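Local coordinates for protein 4-hydroxy-tetrahydrodipicolinate synthase (Thermotoga maritima, PDB 1O5K) that probably catalyses the condensation of pyruvate with aspartate beta-semialdehyde to 4-hydroxy-tetrahydrodipicolinate, a step of lysine biosynthesis, at residues R40-N45 with V220-A225; A175-D180 with S200-R205; T23-G28 with E280-L285; N91-T96 with Y127-Y132. One frame throughout, in Å; residues are numbered along the deposited sequence. Where two conformers were deposited one is given.

Interaction 1 (R40-N45 with V220-A225)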
loop_
_atom_site.group_PDB
_atom_site.type_symbol
_atom_site.label_atom_id
_atom_site.label_comp_id
_atom_site.label_asym_id
_atom_site.label_seq_id
_atom_site.Cartn_x
_atom_site.Cartn_y
_atom_site.Cartn_z
ATOM N N ARG A 40 25.797 -31.447 -0.441
ATOM C CA ARG A 40 26.989 -31.693 0.377
ATOM C C ARG A 40 27.534 -30.392 1.031
ATOM O O ARG A 40 27.903 -30.378 2.210
ATOM C CB ARG A 40 28.062 -32.422 -0.419
ATOM C CG ARG A 40 27.627 -33.841 -0.795
ATOM C CD ARG A 40 28.705 -34.675 -1.540
ATOM N NE ARG A 40 28.082 -35.936 -1.953
ATOM C CZ ARG A 40 27.777 -36.939 -1.122
ATOM N NH1 ARG A 40 28.082 -36.873 0.176
ATOM N NH2 ARG A 40 27.172 -38.031 -1.586
ATOM N N TYR A 41 27.506 -29.298 0.288
ATOM C CA TYR A 41 27.845 -27.964 0.835
ATOM C C TYR A 41 26.970 -27.538 1.997
ATOM O O TYR A 41 27.461 -26.954 2.949
ATOM C CB TYR A 41 27.763 -26.965 -0.326
ATOM C CG TYR A 41 28.119 -25.509 -0.071
ATOM C CD1 TYR A 41 29.371 -25.143 0.413
ATOM C CD2 TYR A 41 27.236 -24.489 -0.439
ATOM C CE1 TYR A 41 29.706 -23.812 0.575
ATOM C CE2 TYR A 41 27.577 -23.140 -0.272
ATOM C CZ TYR A 41 28.801 -22.802 0.209
ATOM O OH TYR A 41 29.128 -21.450 0.338
ATOM N N GLN A 42 25.660 -27.785 1.903
ATOM C CA GLN A 42 24.757 -27.496 3.006
ATOM C C GLN A 42 25.114 -28.342 4.247
ATOM O O GLN A 42 25.198 -27.824 5.367
ATOM C CB GLN A 42 23.318 -27.764 2.580
ATOM C CG GLN A 42 22.905 -26.877 1.404
ATOM C CD GLN A 42 22.976 -25.393 1.748
ATOM O OE1 GLN A 42 22.466 -24.951 2.775
ATOM N NE2 GLN A 42 23.610 -24.633 0.896
ATOM N N LEU A 43 25.276 -29.636 4.034
ATOM C CA LEU A 43 25.495 -30.595 5.104
ATOM C C LEU A 43 26.782 -30.276 5.825
ATOM O O LEU A 43 26.838 -30.309 7.054
ATOM C CB LEU A 43 25.572 -32.015 4.564
ATOM C CG LEU A 43 24.206 -32.636 4.206
ATOM C CD1 LEU A 43 24.413 -33.902 3.385
ATOM C CD2 LEU A 43 23.351 -32.894 5.455
ATOM N N GLU A 44 27.803 -29.934 5.048
ATOM C CA GLU A 44 29.132 -29.685 5.594
ATOM C C GLU A 44 29.207 -28.390 6.406
ATOM O O GLU A 44 30.113 -28.199 7.206
ATOM C CB GLU A 44 30.173 -29.642 4.471
ATOM N N ASN A 45 28.287 -27.484 6.158
ATOM C CA ASN A 45 28.231 -26.186 6.834
ATOM C C ASN A 45 27.175 -26.055 7.923
ATOM O O ASN A 45 26.857 -24.935 8.355
ATOM C CB ASN A 45 28.129 -25.097 5.776
ATOM C CG ASN A 45 29.442 -24.881 5.099
ATOM O OD1 ASN A 45 30.394 -24.407 5.746
ATOM N ND2 ASN A 45 29.560 -25.327 3.834
ATOM N N VAL A 220 16.731 -18.724 1.861
ATOM C CA VAL A 220 17.261 -18.681 0.465
ATOM C C VAL A 220 18.789 -18.428 0.499
ATOM O O VAL A 220 19.599 -19.072 -0.197
ATOM C CB VAL A 220 16.580 -17.583 -0.263
ATOM C CG1 VAL A 220 17.239 -17.300 -1.624
ATOM C CG2 VAL A 220 15.069 -17.924 -0.467
ATOM N N VAL A 221 19.185 -17.459 1.313
ATOM C CA VAL A 221 20.591 -17.072 1.442
ATOM C C VAL A 221 21.507 -18.223 1.811
ATOM O O VAL A 221 22.673 -18.235 1.406
ATOM C CB VAL A 221 20.785 -15.902 2.504
ATOM C CG1 VAL A 221 22.242 -15.579 2.621
ATOM C CG2 VAL A 221 20.037 -14.616 2.104
ATOM N N SER A 222 21.037 -19.156 2.645
ATOM C CA SER A 222 21.842 -20.288 2.981
ATOM C C SER A 222 22.259 -21.172 1.804
ATOM O O SER A 222 23.168 -21.995 1.969
ATOM C CB SER A 222 21.152 -21.166 4.029
ATOM O OG SER A 222 19.903 -21.680 3.570
ATOM N N ASN A 223 21.622 -21.042 0.628
ATOM C CA ASN A 223 22.140 -21.746 -0.545
ATOM C C ASN A 223 23.593 -21.379 -0.820
ATOM O O ASN A 223 24.394 -22.223 -1.221
ATOM C CB ASN A 223 21.318 -21.410 -1.779
ATOM C CG ASN A 223 20.040 -22.239 -1.896
ATOM O OD1 ASN A 223 20.051 -23.357 -2.451
ATOM N ND2 ASN A 223 18.912 -21.668 -1.429
ATOM N N VAL A 224 23.927 -20.104 -0.630
ATOM C CA VAL A 224 25.265 -19.623 -0.910
ATOM C C VAL A 224 26.100 -19.402 0.317
ATOM O O VAL A 224 27.317 -19.592 0.268
ATOM C CB VAL A 224 25.272 -18.340 -1.784
ATOM C CG1 VAL A 224 24.600 -18.628 -3.152
ATOM C CG2 VAL A 224 24.613 -17.196 -1.103
ATOM N N ALA A 225 25.456 -19.044 1.432
ATOM C CA ALA A 225 26.172 -18.745 2.661
ATOM C C ALA A 225 25.605 -19.516 3.855
ATOM O O ALA A 225 25.131 -18.909 4.822
ATOM C CB ALA A 225 26.049 -17.243 2.904
#

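Interaction 2 (A175-D180 with S200-R205)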
loop_
_atom_site.group_PDB
_atom_site.type_symbol
_atom_site.label_atom_id
_atom_site.label_comp_id
_atom_site.label_asym_id
_atom_site.label_seq_id
_atom_site.Cartn_x
_atom_site.Cartn_y
_atom_site.Cartn_z
ATOM N N ALA A 175 6.432 -15.764 6.006
ATOM C CA ALA A 175 7.054 -14.860 5.030
ATOM C C ALA A 175 6.312 -13.577 4.876
ATOM O O ALA A 175 6.656 -12.797 4.024
ATOM C CB ALA A 175 7.281 -15.556 3.661
ATOM N N ASN A 176 5.289 -13.289 5.707
ATOM C CA ASN A 176 4.775 -11.926 5.717
ATOM C C ASN A 176 5.861 -11.083 6.424
ATOM O O ASN A 176 6.197 -11.335 7.565
ATOM C CB ASN A 176 3.442 -11.869 6.432
ATOM C CG ASN A 176 2.835 -10.453 6.538
ATOM O OD1 ASN A 176 3.539 -9.453 6.524
ATOM N ND2 ASN A 176 1.495 -10.385 6.632
ATOM N N PRO A 177 6.397 -10.063 5.771
ATOM C CA PRO A 177 7.498 -9.298 6.370
ATOM C C PRO A 177 7.099 -8.304 7.449
ATOM O O PRO A 177 8.000 -7.652 8.058
ATOM C CB PRO A 177 8.059 -8.533 5.177
ATOM C CG PRO A 177 6.908 -8.318 4.315
ATOM C CD PRO A 177 6.062 -9.558 4.433
ATOM N N ASP A 178 5.798 -8.105 7.674
ATOM C CA ASP A 178 5.342 -7.136 8.648
ATOM C C ASP A 178 5.707 -7.621 10.049
ATOM O O ASP A 178 5.308 -8.728 10.465
ATOM C CB ASP A 178 3.828 -6.974 8.465
ATOM C CG ASP A 178 3.159 -6.053 9.447
ATOM O OD1 ASP A 178 3.735 -5.424 10.348
ATOM O OD2 ASP A 178 1.925 -5.906 9.342
ATOM N N ILE A 179 6.418 -6.785 10.795
ATOM C CA ILE A 179 6.905 -7.193 12.142
ATOM C C ILE A 179 5.723 -7.416 13.110
ATOM O O ILE A 179 5.780 -8.240 14.054
ATOM C CB ILE A 179 7.894 -6.173 12.698
ATOM C CG1 ILE A 179 8.628 -6.713 13.953
ATOM C CG2 ILE A 179 7.248 -4.817 12.990
ATOM C CD1 ILE A 179 9.335 -8.019 13.761
ATOM N N ASP A 180 4.640 -6.717 12.875
ATOM C CA ASP A 180 3.410 -6.965 13.683
ATOM C C ASP A 180 2.861 -8.385 13.470
ATOM O O ASP A 180 2.409 -9.027 14.437
ATOM C CB ASP A 180 2.310 -5.963 13.343
ATOM C CG ASP A 180 2.415 -4.703 14.113
ATOM O OD1 ASP A 180 2.011 -3.665 13.563
ATOM O OD2 ASP A 180 2.858 -4.639 15.276
ATOM N N SER A 200 11.184 -18.068 10.226
ATOM C CA SER A 200 11.104 -17.010 9.244
ATOM C C SER A 200 11.145 -17.528 7.787
ATOM O O SER A 200 11.933 -18.434 7.443
ATOM C CB SER A 200 12.309 -16.015 9.390
ATOM O OG SER A 200 12.154 -14.964 8.485
ATOM N N GLY A 201 10.335 -16.921 6.935
ATOM C CA GLY A 201 10.347 -17.134 5.510
ATOM C C GLY A 201 11.062 -16.018 4.771
ATOM O O GLY A 201 11.105 -16.015 3.547
ATOM N N ASN A 202 11.677 -15.093 5.508
ATOM C CA ASN A 202 12.489 -14.056 4.912
ATOM C C ASN A 202 13.827 -13.978 5.602
ATOM O O ASN A 202 13.902 -13.824 6.820
ATOM C CB ASN A 202 11.822 -12.688 5.047
ATOM C CG ASN A 202 10.608 -12.556 4.188
ATOM O OD1 ASN A 202 10.696 -12.588 2.948
ATOM N ND2 ASN A 202 9.487 -12.374 4.808
ATOM N N ASP A 203 14.888 -14.152 4.845
ATOM C CA ASP A 203 16.226 -14.081 5.473
ATOM C C ASP A 203 16.442 -12.786 6.265
ATOM O O ASP A 203 16.985 -12.804 7.369
ATOM C CB ASP A 203 17.302 -14.212 4.425
ATOM C CG ASP A 203 17.372 -15.618 3.900
ATOM O OD1 ASP A 203 17.553 -16.536 4.708
ATOM O OD2 ASP A 203 17.216 -15.882 2.729
ATOM N N ASP A 204 16.020 -11.662 5.679
ATOM C CA ASP A 204 16.214 -10.377 6.336
ATOM C C ASP A 204 15.235 -10.104 7.481
ATOM O O ASP A 204 15.269 -9.034 8.067
ATOM C CB ASP A 204 16.225 -9.215 5.303
ATOM C CG ASP A 204 14.866 -8.933 4.678
ATOM O OD1 ASP A 204 13.847 -9.603 5.013
ATOM O OD2 ASP A 204 14.741 -8.030 3.806
ATOM N N ARG A 205 14.398 -11.069 7.821
ATOM C CA ARG A 205 13.565 -10.973 9.074
ATOM C C ARG A 205 13.986 -11.993 10.148
ATOM O O ARG A 205 13.460 -11.967 11.248
ATOM C CB ARG A 205 12.095 -11.188 8.755
ATOM C CG ARG A 205 11.505 -10.111 7.828
ATOM C CD ARG A 205 11.325 -8.799 8.493
ATOM N NE ARG A 205 10.699 -7.769 7.682
ATOM C CZ ARG A 205 11.323 -7.005 6.792
ATOM N NH1 ARG A 205 12.632 -7.178 6.499
ATOM N NH2 ARG A 205 10.633 -6.045 6.199
HETATM O O HOH W 1 8.750 -12.676 7.527
HETATM O O HOH W 2 8.123 -4.634 6.839
#

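Interaction 3 (T23-G28 with E280-L285)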
loop_
_atom_site.group_PDB
_atom_site.type_symbol
_atom_site.label_atom_id
_atom_site.label_comp_id
_atom_site.label_asym_id
_atom_site.label_seq_id
_atom_site.Cartn_x
_atom_site.Cartn_y
_atom_site.Cartn_z
ATOM N N THR A 23 16.643 -26.119 -7.441
ATOM C CA THR A 23 16.590 -27.257 -8.306
ATOM C C THR A 23 17.473 -26.934 -9.528
ATOM O O THR A 23 17.039 -26.231 -10.417
ATOM C CB THR A 23 15.122 -27.536 -8.721
ATOM O OG1 THR A 23 14.322 -27.802 -7.549
ATOM C CG2 THR A 23 15.063 -28.804 -9.542
ATOM N N PRO A 24 18.714 -27.433 -9.581
ATOM C CA PRO A 24 19.535 -27.160 -10.744
ATOM C C PRO A 24 19.067 -27.870 -11.993
ATOM O O PRO A 24 18.560 -28.998 -11.929
ATOM C CB PRO A 24 20.922 -27.676 -10.334
ATOM C CG PRO A 24 20.832 -27.879 -8.850
ATOM C CD PRO A 24 19.433 -28.215 -8.575
ATOM N N PHE A 25 19.230 -27.184 -13.120
ATOM C CA PHE A 25 18.946 -27.704 -14.418
ATOM C C PHE A 25 20.149 -27.577 -15.294
ATOM O O PHE A 25 20.966 -26.654 -15.131
ATOM C CB PHE A 25 17.806 -26.936 -15.115
ATOM C CG PHE A 25 16.505 -26.867 -14.309
ATOM C CD1 PHE A 25 15.962 -25.637 -13.917
ATOM C CD2 PHE A 25 15.829 -28.025 -13.948
ATOM C CE1 PHE A 25 14.786 -25.574 -13.197
ATOM C CE2 PHE A 25 14.672 -27.952 -13.207
ATOM C CZ PHE A 25 14.135 -26.763 -12.840
ATOM N N LYS A 26 20.254 -28.506 -16.229
ATOM C CA LYS A 26 21.239 -28.423 -17.328
ATOM C C LYS A 26 20.554 -28.831 -18.622
ATOM O O LYS A 26 19.895 -29.872 -18.657
ATOM C CB LYS A 26 22.394 -29.342 -17.066
ATOM C CG LYS A 26 23.475 -29.231 -18.149
ATOM C CD LYS A 26 24.837 -29.588 -17.599
ATOM C CE LYS A 26 25.861 -29.627 -18.721
ATOM N NZ LYS A 26 27.170 -30.122 -18.202
ATOM N N ASN A 27 20.675 -28.037 -19.682
ATOM C CA ASN A 27 19.921 -28.281 -20.904
ATOM C C ASN A 27 18.411 -28.454 -20.630
ATOM O O ASN A 27 17.748 -29.249 -21.291
ATOM C CB ASN A 27 20.464 -29.522 -21.653
ATOM C CG ASN A 27 21.868 -29.341 -22.183
ATOM O OD1 ASN A 27 22.240 -28.239 -22.559
ATOM N ND2 ASN A 27 22.640 -30.452 -22.286
ATOM N N GLY A 28 17.914 -27.746 -19.619
ATOM C CA GLY A 28 16.526 -27.801 -19.226
ATOM C C GLY A 28 16.111 -29.040 -18.473
ATOM O O GLY A 28 14.982 -29.099 -18.016
ATOM N N GLU A 280 20.452 -21.759 -15.237
ATOM C CA GLU A 280 19.319 -22.129 -16.099
ATOM C C GLU A 280 18.089 -22.156 -15.222
ATOM O O GLU A 280 18.141 -22.675 -14.097
ATOM C CB GLU A 280 19.486 -23.521 -16.695
ATOM C CG GLU A 280 20.500 -23.662 -17.795
ATOM C CD GLU A 280 20.319 -24.965 -18.543
ATOM O OE1 GLU A 280 19.167 -25.482 -18.661
ATOM O OE2 GLU A 280 21.332 -25.467 -19.007
ATOM N N LEU A 281 16.990 -21.625 -15.761
ATOM C CA LEU A 281 15.709 -21.632 -15.092
ATOM C C LEU A 281 14.687 -22.118 -16.094
ATOM O O LEU A 281 14.959 -22.200 -17.277
ATOM C CB LEU A 281 15.314 -20.225 -14.624
ATOM C CG LEU A 281 16.257 -19.714 -13.513
ATOM C CD1 LEU A 281 17.290 -18.764 -13.995
ATOM C CD2 LEU A 281 15.508 -19.177 -12.310
ATOM N N ARG A 282 13.514 -22.486 -15.614
ATOM C CA ARG A 282 12.453 -22.814 -16.572
ATOM C C ARG A 282 11.402 -21.680 -16.708
ATOM O O ARG A 282 11.004 -21.034 -15.684
ATOM C CB ARG A 282 11.768 -24.071 -16.109
ATOM C CG ARG A 282 12.626 -25.281 -16.305
ATOM C CD ARG A 282 11.955 -26.550 -15.878
ATOM N NE ARG A 282 12.809 -27.712 -16.116
ATOM C CZ ARG A 282 12.511 -28.940 -15.719
ATOM N NH1 ARG A 282 11.366 -29.190 -15.084
ATOM N NH2 ARG A 282 13.336 -29.926 -15.991
ATOM N N LEU A 283 10.915 -21.504 -17.919
ATOM C CA LEU A 283 9.928 -20.479 -18.218
ATOM C C LEU A 283 8.703 -20.738 -17.338
ATOM O O LEU A 283 8.324 -21.911 -17.126
ATOM C CB LEU A 283 9.567 -20.498 -19.730
ATOM C CG LEU A 283 10.577 -19.877 -20.686
ATOM C CD1 LEU A 283 10.019 -19.946 -22.050
ATOM C CD2 LEU A 283 10.853 -18.414 -20.287
ATOM N N PRO A 284 8.074 -19.688 -16.785
ATOM C CA PRO A 284 8.300 -18.274 -17.119
ATOM C C PRO A 284 9.486 -17.545 -16.434
ATOM O O PRO A 284 9.591 -16.340 -16.615
ATOM C CB PRO A 284 6.990 -17.626 -16.664
ATOM C CG PRO A 284 6.631 -18.439 -15.441
ATOM C CD PRO A 284 6.960 -19.841 -15.830
ATOM N N LEU A 285 10.363 -18.264 -15.728
ATOM C CA LEU A 285 11.547 -17.652 -15.167
ATOM C C LEU A 285 12.643 -17.653 -16.217
ATOM O O LEU A 285 12.656 -18.497 -17.122
ATOM C CB LEU A 285 12.010 -18.313 -13.883
ATOM C CG LEU A 285 10.997 -18.350 -12.748
ATOM C CD1 LEU A 285 11.629 -18.883 -11.486
ATOM C CD2 LEU A 285 10.355 -16.969 -12.499
HETATM O O HOH W 3 20.062 -24.343 -12.782
#

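Interaction 4 (N91-T96 with Y127-Y132)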
loop_
_atom_site.group_PDB
_atom_site.type_symbol
_atom_site.label_atom_id
_atom_site.label_comp_id
_atom_site.label_asym_id
_atom_site.label_seq_id
_atom_site.Cartn_x
_atom_site.Cartn_y
_atom_site.Cartn_z
ATOM N N ASN A 91 -3.187 -24.898 -4.961
ATOM C CA ASN A 91 -4.430 -24.157 -4.640
ATOM C C ASN A 91 -5.690 -24.991 -4.732
ATOM O O ASN A 91 -6.818 -24.441 -4.594
ATOM C CB ASN A 91 -4.472 -22.855 -5.442
ATOM C CG ASN A 91 -4.540 -23.059 -6.920
ATOM O OD1 ASN A 91 -4.412 -24.189 -7.429
ATOM N ND2 ASN A 91 -4.685 -21.927 -7.670
ATOM N N SER A 92 -5.528 -26.302 -4.898
ATOM C CA SER A 92 -6.627 -27.262 -4.761
ATOM C C SER A 92 -6.360 -28.154 -3.542
ATOM O O SER A 92 -5.313 -28.740 -3.432
ATOM C CB SER A 92 -6.733 -28.117 -5.990
ATOM O OG SER A 92 -7.429 -29.304 -5.685
ATOM N N THR A 93 -7.351 -28.290 -2.666
ATOM C CA THR A 93 -7.163 -29.095 -1.454
ATOM C C THR A 93 -6.937 -30.584 -1.840
ATOM O O THR A 93 -6.078 -31.293 -1.263
ATOM C CB THR A 93 -8.387 -28.896 -0.538
ATOM O OG1 THR A 93 -8.480 -27.485 -0.211
ATOM C CG2 THR A 93 -8.198 -29.669 0.807
ATOM N N GLU A 94 -7.685 -31.045 -2.844
ATOM C CA GLU A 94 -7.601 -32.433 -3.284
ATOM C C GLU A 94 -6.232 -32.721 -3.854
ATOM O O GLU A 94 -5.608 -33.726 -3.539
ATOM C CB GLU A 94 -8.675 -32.720 -4.345
ATOM C CG GLU A 94 -8.792 -34.163 -4.751
ATOM C CD GLU A 94 -10.002 -34.390 -5.657
ATOM O OE1 GLU A 94 -9.814 -34.903 -6.790
ATOM O OE2 GLU A 94 -11.131 -34.039 -5.226
ATOM N N LYS A 95 -5.764 -31.834 -4.700
ATOM C CA LYS A 95 -4.475 -32.048 -5.371
ATOM C C LYS A 95 -3.333 -31.903 -4.389
ATOM O O LYS A 95 -2.356 -32.621 -4.487
ATOM C CB LYS A 95 -4.245 -31.045 -6.500
ATOM C CG LYS A 95 -2.899 -31.233 -7.252
ATOM C CD LYS A 95 -2.782 -32.598 -7.899
ATOM C CE LYS A 95 -1.323 -32.916 -8.303
ATOM N NZ LYS A 95 -1.207 -34.198 -9.086
ATOM N N THR A 96 -3.489 -31.024 -3.412
ATOM C CA THR A 96 -2.490 -30.867 -2.357
ATOM C C THR A 96 -2.333 -32.162 -1.573
ATOM O O THR A 96 -1.229 -32.625 -1.328
ATOM C CB THR A 96 -2.868 -29.707 -1.426
ATOM O OG1 THR A 96 -2.815 -28.444 -2.118
ATOM C CG2 THR A 96 -1.836 -29.571 -0.332
ATOM N N TYR A 127 -8.340 -22.784 7.110
ATOM C CA TYR A 127 -8.468 -23.756 8.176
ATOM C C TYR A 127 -8.937 -25.094 7.630
ATOM O O TYR A 127 -8.326 -26.132 7.945
ATOM C CB TYR A 127 -9.433 -23.235 9.221
ATOM C CG TYR A 127 -9.670 -24.183 10.346
ATOM C CD1 TYR A 127 -8.728 -24.346 11.348
ATOM C CD2 TYR A 127 -10.831 -24.889 10.425
ATOM C CE1 TYR A 127 -8.978 -25.225 12.431
ATOM C CE2 TYR A 127 -11.089 -25.790 11.481
ATOM C CZ TYR A 127 -10.144 -25.950 12.482
ATOM O OH TYR A 127 -10.429 -26.810 13.556
ATOM N N GLN A 128 -10.022 -25.085 6.837
ATOM C CA GLN A 128 -10.562 -26.329 6.290
ATOM C C GLN A 128 -9.577 -27.078 5.383
ATOM O O GLN A 128 -9.559 -28.313 5.398
ATOM C CB GLN A 128 -11.928 -26.095 5.611
ATOM C CG GLN A 128 -13.029 -25.754 6.583
ATOM C CD GLN A 128 -13.405 -26.904 7.483
ATOM O OE1 GLN A 128 -13.130 -28.057 7.166
ATOM N NE2 GLN A 128 -14.048 -26.598 8.604
ATOM N N HIS A 129 -8.799 -26.325 4.586
ATOM C CA HIS A 129 -7.752 -26.865 3.711
ATOM C C HIS A 129 -6.723 -27.660 4.522
ATOM O O HIS A 129 -6.493 -28.818 4.241
ATOM C CB HIS A 129 -7.102 -25.706 2.944
ATOM C CG HIS A 129 -5.945 -26.076 2.081
ATOM N ND1 HIS A 129 -6.081 -26.671 0.839
ATOM C CD2 HIS A 129 -4.626 -25.821 2.239
ATOM C CE1 HIS A 129 -4.879 -26.784 0.285
ATOM N NE2 HIS A 129 -3.979 -26.283 1.120
ATOM N N TYR A 130 -6.143 -27.025 5.546
ATOM C CA TYR A 130 -5.121 -27.680 6.384
ATOM C C TYR A 130 -5.735 -28.810 7.211
ATOM O O TYR A 130 -5.093 -29.843 7.412
ATOM C CB TYR A 130 -4.429 -26.647 7.250
ATOM C CG TYR A 130 -3.499 -25.768 6.440
ATOM C CD1 TYR A 130 -2.306 -26.292 5.909
ATOM C CD2 TYR A 130 -3.809 -24.438 6.145
ATOM C CE1 TYR A 130 -1.521 -25.512 5.083
ATOM C CE2 TYR A 130 -2.985 -23.667 5.372
ATOM C CZ TYR A 130 -1.840 -24.216 4.843
ATOM O OH TYR A 130 -1.014 -23.425 4.040
ATOM N N LYS A 131 -6.979 -28.636 7.658
ATOM C CA LYS A 131 -7.650 -29.701 8.411
ATOM C C LYS A 131 -7.819 -30.969 7.564
ATOM O O LYS A 131 -7.546 -32.110 7.999
ATOM C CB LYS A 131 -9.020 -29.248 8.892
ATOM C CG LYS A 131 -9.683 -30.316 9.760
ATOM C CD LYS A 131 -10.673 -29.752 10.741
ATOM C CE LYS A 131 -12.105 -29.907 10.269
ATOM N NZ LYS A 131 -12.426 -28.872 9.276
ATOM N N TYR A 132 -8.340 -30.773 6.369
ATOM C CA TYR A 132 -8.551 -31.867 5.430
ATOM C C TYR A 132 -7.273 -32.648 5.234
ATOM O O TYR A 132 -7.262 -33.878 5.309
ATOM C CB TYR A 132 -9.038 -31.363 4.083
ATOM C CG TYR A 132 -9.412 -32.457 3.094
ATOM C CD1 TYR A 132 -10.675 -33.044 3.121
ATOM C CD2 TYR A 132 -8.512 -32.890 2.128
ATOM C CE1 TYR A 132 -11.031 -34.046 2.201
ATOM C CE2 TYR A 132 -8.852 -33.897 1.231
ATOM C CZ TYR A 132 -10.113 -34.452 1.268
ATOM O OH TYR A 132 -10.458 -35.431 0.376
HETATM O O HOH W 4 -11.295 -33.736 -2.215
HETATM O O HOH W 5 -1.656 -25.904 -0.365
#

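Interaction 1 (R40-N45 with V220-A225)
The ring of Tyr-41 meets the 220-225 segment with its edge: the carbonyl oxygens of Asn-223 and Val-224 both lie in its plane. Asn-223 O sits 3.4 Å from Tyr-41 CE2. Val-224 O accepts a hydrogen bond from Tyr-41 OH at 2.6 Å, with the hydroxyl 36° above the carbonyl plane. Tyr-41 CG stands anti to the backbone N (chi1 -178°), which sends the ring out from helix 32-44 toward these carbonyls. Phe-276 meets the same ring, and Pro-226 also touches it.

The amide of Gln-42 is the second flat group. Its NE2 donates to Ser-222 O at 2.9 Å, and that oxygen lies in the amide plane. The chain bends at CG (chi2 -61°) to bring the amide there. Gln-42 OE1 and Ser-222 OG both bond to Thr-19 OG1, on strand 16-20 of the barrel.

The contact joins helix 32-44 of the TIM barrel to the turn between strand 216-219 and helix 226-237. Asn-223, near the predicted pyruvate-binding Thr-56, bonds through ND2 to Val-220 O and Ala-20 O. The chemistry is one-sided: helix side chains donate to buried backbone carbonyls of the turn, and so give Ser-222 O and Val-224 O side-chain partners.

Interaction 2 (A175-D180 with S200-R205)
The backbones come closest where Ala-175 and Gly-201 lie 4.0 Å apart between CA atoms, and they separate to 6.9 Å between the CA atoms of Pro-177 and Arg-205. A CB on Gly-201 would run into Ala-175 CB, so the close approach suits a glycine.

Asn-202 reaches across with its amide. Its ND2 donates to Ala-175 O at 3.0 Å, from well above the carbonyl plane. The same nitrogen gives a hydrogen bond to a water at 2.8 Å, and that water donates to Asn-176 O.

Arg-205 bends at CG (chi2 -72°) and brings the edge of its guanidinium to Pro-177. NE donates to Pro-177 O at 2.7 Å, nearly straight at 170° and on a lone pair in the carbonyl plane. Pro-177 CB packs against NE at 3.7 Å. A second water links Arg-205 NH2 to Pro-177 O.

In the TIM barrel, segment 175-180 leads from strand 169-171 into helix 179-192, and 200-205 lies between that helix and helix 206-212. Ala-175 lies beside Tyr-144, the predicted proton donor/acceptor. Arg-205 NH1 pairs with Asp-204 OD1 and with Asp-180 of the second subunit. One arginine thus serves two tasks: NE holds a backbone carbonyl within the chain, while NH1 carries charge pairing into the subunit interface.

Interaction 3 (T23-G28 with E280-L285)
A two-stranded antiparallel hairpin, strands 25-26 and 29-30, projects from the TIM barrel and is held here by the loop between helices 265-273 and 290-302. Its turn is gripped by the carboxylate of Glu-280. OE2 accepts from Asn-27 N at 2.7 Å and OE1 from Gly-28 N at 2.8 Å, each through its syn lone pair. One carboxylate thus binds two successive backbone N-H groups.

Arg-282 covers one face of Phe-25. Its extended chain from CG to NE lays the guanidinium over the ring. The guanidinium lies flat there in a cation-pi stack, centres 4.1 Å apart and planes at 12°. CD adds a CH-pi contact over the same face. The opposite ring face is covered by Thr-23 O, 3.6 Å above the plane. Arg-282 also forms a salt bridge with Glu-66 and bonds through NH1 to Thr-61 O.

Replacing Arg-282 with an alanine is likely to uncover one face of Phe-25 and leave Gly-28 O and Glu-66 without their arginine partner. A water accepts from Phe-25 N and is also bonded to Glu-280 O. At the turn, Arg-282 NH2 donates to Gly-28 O at 2.7 Å, while the bond from NE to the same oxygen is weak.

Interaction 4 (N91-T96 with Y127-Y132)
His-129 on helix 123-134 reaches to the start of helix 93-106; the two are neighbouring helices on the outside of the TIM barrel. Its CB is 3.9 Å from Thr-93 OG1. With chi1 at 176° the ring swings away from its own backbone N and toward the other helix. ND1 shares a hydrogen bond with Thr-93 OG1 at 2.7 Å, and the hydroxyl lies in the ring plane, at the edge. CE1 comes next, 3.6 Å from Thr-96 OG1. At the far end NE2 is hydrogen-bonded to a water, 2.8 Å away, which donates to Thr-96 OG1. CD2, on the other side, lies over the face of the Tyr-130 ring.

Thr-96 OG1 donates to Ser-92 O within the first turn of its helix and also pairs with Thr-90 N. A valine at Thr-96 would probably leave the His-129 water without this acceptor and Thr-90 N without its hydroxyl partner. Ser-92 is the N-cap, with OG accepting from Lys-95 N.

Thr-93 also packs against Leu-283 of the third subunit, so the contact lies beside a subunit interface. Another water donates to Glu-94 OE2 and is bonded to Tyr-132 OH. The Thr-93 methyl, CG2, meets the Tyr-132 ring at CD2, 3.5 Å away.

In the fold
All four contacts belong to one TIM barrel. Along the chain, interaction 3 spans the widest stretch, interaction 1 falls within it, and interactions 4 and 2 follow one another inside interaction 1. Interactions 1 and 2 have centres about 20 Å apart and touch: Asp-203 OD2 probably accepts from Val-220 N and Val-221 N, which ties the loop before helix 206-212 to the turn after strand 216-219. Interaction 4 lies across the chain's centre from interaction 1, about 32 Å between centres. Interactions 1 and 3 join early and late parts of the chain, while 2 and 4 join nearer ones. Interactions 3 and 4 both touch the third subunit, whereas interaction 2 meets the second.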